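Local coordinates for mitochondrial RNA-binding protein 1 (Trypanosoma brucei, PDB 2GIA), which binds guide RNA together with its partner MRP2 and is thought to act as a matchmaker between RNAs in mitochondrial RNA editing, at residues Leu36-Gly46 against Gln58-Leu69. Residues are numbered along the deposited sequence; the frame is centred on the assembly and turned at random.
Sequences LLLISQYPQLG and QFDADRRISVRL
Tyr42 packs against Phe59, Ala61 and Arg64 where strands 36-43 and 65-68 part, at the edge of a four-stranded antiparallel sheet in which 65-68 is the outermost strand within the chain. The fold is consistent with the Whirly-like, PC4-related architecture of the family. Tyr42 CB lies 3.7 Å from Phe59 CB. With CG beside the backbone N (chi1 -55°), the ring lies next to the Asx turn in which Asp60 OD1 accepts from Asp62 N: CD1 comes 3.2 Å from Ala61 CA at the ring edge, and CE1 meets Ala61 CB. Over one face, Arg64 CB forms a CH-pi contact 4.2 Å from the Tyr42 ring centroid, and farther out Arg64 CD reaches CE1 and CZ. Tyr42 OH turns to Arg29 in a weak hydrogen bond. The Arg64 guanidinium is held by NH1, which donates within its own plane to Ala61 O but arrives above the carbonyl plane.

Along the strands, Ile39 and Val67 exchange two backbone hydrogen bonds, as do Gln41 and Ile65. Ile39, Gln41, Ile65 and Val67 share a face; there Gln41 OE1 accepts from Trp123 of the second sheet, while helix 71-81 meets Leu37 and Leu69. On the other face Leu38 CD2 sits over the Arg68 guanidinium, 3.4 Å from NH1. Before Asp60 the two segments pair again: Pro43 O, ending its strand, accepts from Asp60 N, and Leu45 N donates to Gln58 O at 2.8 Å.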
# COMPACT_ATOMS: atom_id res chain seq x y z
N LEU B 36 -12.79 -9.03 9.35
CA LEU B 36 -13.18 -10.42 9.08
C LEU B 36 -13.42 -10.86 7.65
O LEU B 36 -14.33 -10.38 6.97
CB LEU B 36 -14.42 -10.72 9.93
CG LEU B 36 -14.34 -10.27 11.42
CD1 LEU B 36 -15.65 -10.76 12.14
CD2 LEU B 36 -13.08 -10.88 12.12
N LEU B 37 -12.55 -11.76 7.19
CA LEU B 37 -12.62 -12.33 5.84
C LEU B 37 -13.82 -13.30 5.77
O LEU B 37 -14.04 -14.08 6.69
CB LEU B 37 -11.34 -13.09 5.63
CG LEU B 37 -10.47 -13.09 4.40
CD1 LEU B 37 -10.50 -11.77 3.60
CD2 LEU B 37 -9.04 -13.47 4.94
N LEU B 38 -14.59 -13.24 4.70
CA LEU B 38 -15.74 -14.14 4.50
C LEU B 38 -15.50 -14.85 3.18
O LEU B 38 -15.53 -14.23 2.11
CB LEU B 38 -17.06 -13.33 4.44
CG LEU B 38 -17.17 -12.35 5.64
CD1 LEU B 38 -18.32 -11.35 5.47
CD2 LEU B 38 -17.36 -13.17 6.91
N ILE B 39 -15.33 -16.16 3.22
CA ILE B 39 -15.06 -16.90 2.01
C ILE B 39 -16.27 -17.79 1.75
O ILE B 39 -16.67 -18.53 2.64
CB ILE B 39 -13.79 -17.75 2.20
CG1 ILE B 39 -12.60 -16.80 2.47
CG2 ILE B 39 -13.50 -18.54 0.91
CD1 ILE B 39 -11.25 -17.53 2.75
N SER B 40 -16.83 -17.68 0.55
CA SER B 40 -18.05 -18.39 0.17
C SER B 40 -17.92 -19.10 -1.15
O SER B 40 -17.09 -18.75 -2.00
CB SER B 40 -19.23 -17.38 0.06
OG SER B 40 -19.43 -16.76 1.30
N GLN B 41 -18.71 -20.16 -1.33
CA GLN B 41 -18.69 -20.80 -2.61
C GLN B 41 -20.07 -21.39 -2.89
O GLN B 41 -20.67 -21.97 -1.99
CB GLN B 41 -17.68 -21.93 -2.67
CG GLN B 41 -17.50 -22.40 -4.12
CD GLN B 41 -16.51 -23.56 -4.23
OE1 GLN B 41 -16.82 -24.70 -3.90
NE2 GLN B 41 -15.31 -23.25 -4.70
N TYR B 42 -20.52 -21.25 -4.13
CA TYR B 42 -21.83 -21.77 -4.56
C TYR B 42 -21.65 -22.79 -5.66
O TYR B 42 -20.95 -22.52 -6.62
CB TYR B 42 -22.68 -20.63 -5.11
CG TYR B 42 -22.85 -19.47 -4.17
CD1 TYR B 42 -24.10 -19.18 -3.65
CD2 TYR B 42 -21.78 -18.63 -3.83
CE1 TYR B 42 -24.31 -18.10 -2.81
CE2 TYR B 42 -21.98 -17.52 -2.96
CZ TYR B 42 -23.28 -17.28 -2.47
OH TYR B 42 -23.59 -16.20 -1.68
N PRO B 43 -22.28 -23.97 -5.55
CA PRO B 43 -22.16 -25.01 -6.59
C PRO B 43 -22.93 -24.51 -7.82
O PRO B 43 -23.95 -23.81 -7.68
CB PRO B 43 -22.88 -26.22 -5.99
CG PRO B 43 -22.95 -25.95 -4.53
CD PRO B 43 -23.07 -24.45 -4.40
N GLN B 44 -22.46 -24.85 -9.01
CA GLN B 44 -23.19 -24.46 -10.22
C GLN B 44 -24.55 -25.18 -10.15
O GLN B 44 -24.63 -26.29 -9.63
CB GLN B 44 -22.43 -24.92 -11.46
CG GLN B 44 -23.15 -24.72 -12.76
CD GLN B 44 -22.22 -24.99 -13.96
OE1 GLN B 44 -21.00 -24.85 -13.85
NE2 GLN B 44 -22.79 -25.37 -15.10
N LEU B 45 -25.59 -24.54 -10.69
CA LEU B 45 -26.95 -25.10 -10.73
C LEU B 45 -27.31 -25.31 -12.20
O LEU B 45 -27.50 -24.37 -12.96
CB LEU B 45 -27.94 -24.13 -10.09
CG LEU B 45 -29.38 -24.63 -9.88
CD1 LEU B 45 -29.38 -25.88 -8.99
CD2 LEU B 45 -30.23 -23.51 -9.29
N GLY B 46 -27.33 -26.57 -12.63
CA GLY B 46 -27.66 -26.86 -14.01
C GLY B 46 -26.64 -26.44 -15.05
O GLY B 46 -25.61 -25.83 -14.74
N GLN B 58 -27.51 -19.06 -11.96
CA GLN B 58 -26.53 -19.98 -12.51
C GLN B 58 -25.90 -20.82 -11.43
O GLN B 58 -25.44 -21.93 -11.71
CB GLN B 58 -25.44 -19.21 -13.27
CG GLN B 58 -24.32 -20.08 -13.84
CD GLN B 58 -24.79 -21.02 -14.94
OE1 GLN B 58 -25.22 -22.15 -14.69
NE2 GLN B 58 -24.71 -20.54 -16.16
N PHE B 59 -25.92 -20.32 -10.19
CA PHE B 59 -25.33 -21.05 -9.04
C PHE B 59 -26.37 -21.25 -7.93
O PHE B 59 -27.37 -20.56 -7.90
CB PHE B 59 -24.10 -20.28 -8.51
CG PHE B 59 -23.02 -20.13 -9.53
CD1 PHE B 59 -22.13 -21.16 -9.76
CD2 PHE B 59 -22.96 -18.99 -10.34
CE1 PHE B 59 -21.19 -21.07 -10.84
CE2 PHE B 59 -22.05 -18.91 -11.39
CZ PHE B 59 -21.18 -19.94 -11.64
N ASP B 60 -26.09 -22.17 -7.01
CA ASP B 60 -27.05 -22.52 -5.97
C ASP B 60 -26.76 -21.97 -4.58
O ASP B 60 -26.06 -22.62 -3.80
CB ASP B 60 -27.14 -24.04 -5.88
CG ASP B 60 -28.35 -24.51 -5.07
OD1 ASP B 60 -29.09 -23.64 -4.55
OD2 ASP B 60 -28.54 -25.74 -4.98
N ALA B 61 -27.31 -20.80 -4.28
CA ALA B 61 -27.10 -20.18 -2.96
C ALA B 61 -27.62 -21.06 -1.84
O ALA B 61 -27.13 -20.96 -0.71
CB ALA B 61 -27.78 -18.82 -2.89
N ASP B 62 -28.58 -21.94 -2.12
CA ASP B 62 -29.08 -22.76 -1.04
C ASP B 62 -28.22 -23.95 -0.69
O ASP B 62 -28.53 -24.68 0.24
CB ASP B 62 -30.51 -23.21 -1.32
CG ASP B 62 -31.42 -22.04 -1.53
OD1 ASP B 62 -31.49 -21.16 -0.64
OD2 ASP B 62 -32.05 -21.99 -2.59
N ARG B 63 -27.12 -24.16 -1.43
CA ARG B 63 -26.20 -25.23 -1.12
C ARG B 63 -24.78 -24.63 -0.96
O ARG B 63 -23.79 -25.27 -1.26
CB ARG B 63 -26.24 -26.30 -2.22
CG ARG B 63 -27.47 -27.26 -2.06
CD ARG B 63 -27.45 -28.46 -3.03
NE ARG B 63 -26.11 -28.81 -3.53
CZ ARG B 63 -25.22 -29.56 -2.88
NH1 ARG B 63 -25.50 -30.09 -1.69
NH2 ARG B 63 -24.04 -29.78 -3.44
N ARG B 64 -24.70 -23.41 -0.46
CA ARG B 64 -23.40 -22.75 -0.35
C ARG B 64 -22.56 -23.15 0.85
O ARG B 64 -23.05 -23.72 1.83
CB ARG B 64 -23.58 -21.22 -0.33
CG ARG B 64 -24.20 -20.70 0.96
CD ARG B 64 -24.53 -19.22 0.83
NE ARG B 64 -25.05 -18.66 2.07
CZ ARG B 64 -26.31 -18.79 2.48
NH1 ARG B 64 -27.20 -19.47 1.76
NH2 ARG B 64 -26.69 -18.23 3.61
N ILE B 65 -21.26 -22.87 0.73
CA ILE B 65 -20.32 -23.04 1.81
C ILE B 65 -20.04 -21.58 2.20
O ILE B 65 -19.90 -20.71 1.33
CB ILE B 65 -19.02 -23.71 1.32
CG1 ILE B 65 -19.27 -25.21 1.16
CG2 ILE B 65 -17.86 -23.44 2.29
CD1 ILE B 65 -18.31 -25.87 0.22
N SER B 66 -19.95 -21.29 3.50
CA SER B 66 -19.67 -19.93 3.92
C SER B 66 -18.87 -19.94 5.22
O SER B 66 -19.38 -20.34 6.28
CB SER B 66 -20.98 -19.13 4.10
OG SER B 66 -20.66 -17.76 4.21
N VAL B 67 -17.61 -19.52 5.15
CA VAL B 67 -16.77 -19.54 6.34
C VAL B 67 -16.31 -18.13 6.71
O VAL B 67 -16.13 -17.27 5.84
CB VAL B 67 -15.51 -20.46 6.18
CG1 VAL B 67 -15.97 -21.95 5.94
CG2 VAL B 67 -14.65 -20.03 5.01
N ARG B 68 -16.09 -17.92 8.00
CA ARG B 68 -15.68 -16.60 8.49
C ARG B 68 -14.35 -16.77 9.21
O ARG B 68 -14.24 -17.64 10.07
CB ARG B 68 -16.78 -16.09 9.44
CG ARG B 68 -16.57 -14.71 9.99
CD ARG B 68 -17.57 -14.48 11.14
NE ARG B 68 -18.11 -13.13 11.12
CZ ARG B 68 -19.07 -12.70 10.32
NH1 ARG B 68 -19.64 -13.52 9.44
NH2 ARG B 68 -19.46 -11.43 10.38
N LEU B 69 -13.33 -15.97 8.86
CA LEU B 69 -12.02 -16.08 9.51
C LEU B 69 -11.84 -14.95 10.54
O LEU B 69 -12.64 -14.02 10.61
CB LEU B 69 -10.90 -16.03 8.44
CG LEU B 69 -11.02 -16.96 7.21
CD1 LEU B 69 -9.65 -17.09 6.46
CD2 LEU B 69 -11.52 -18.30 7.62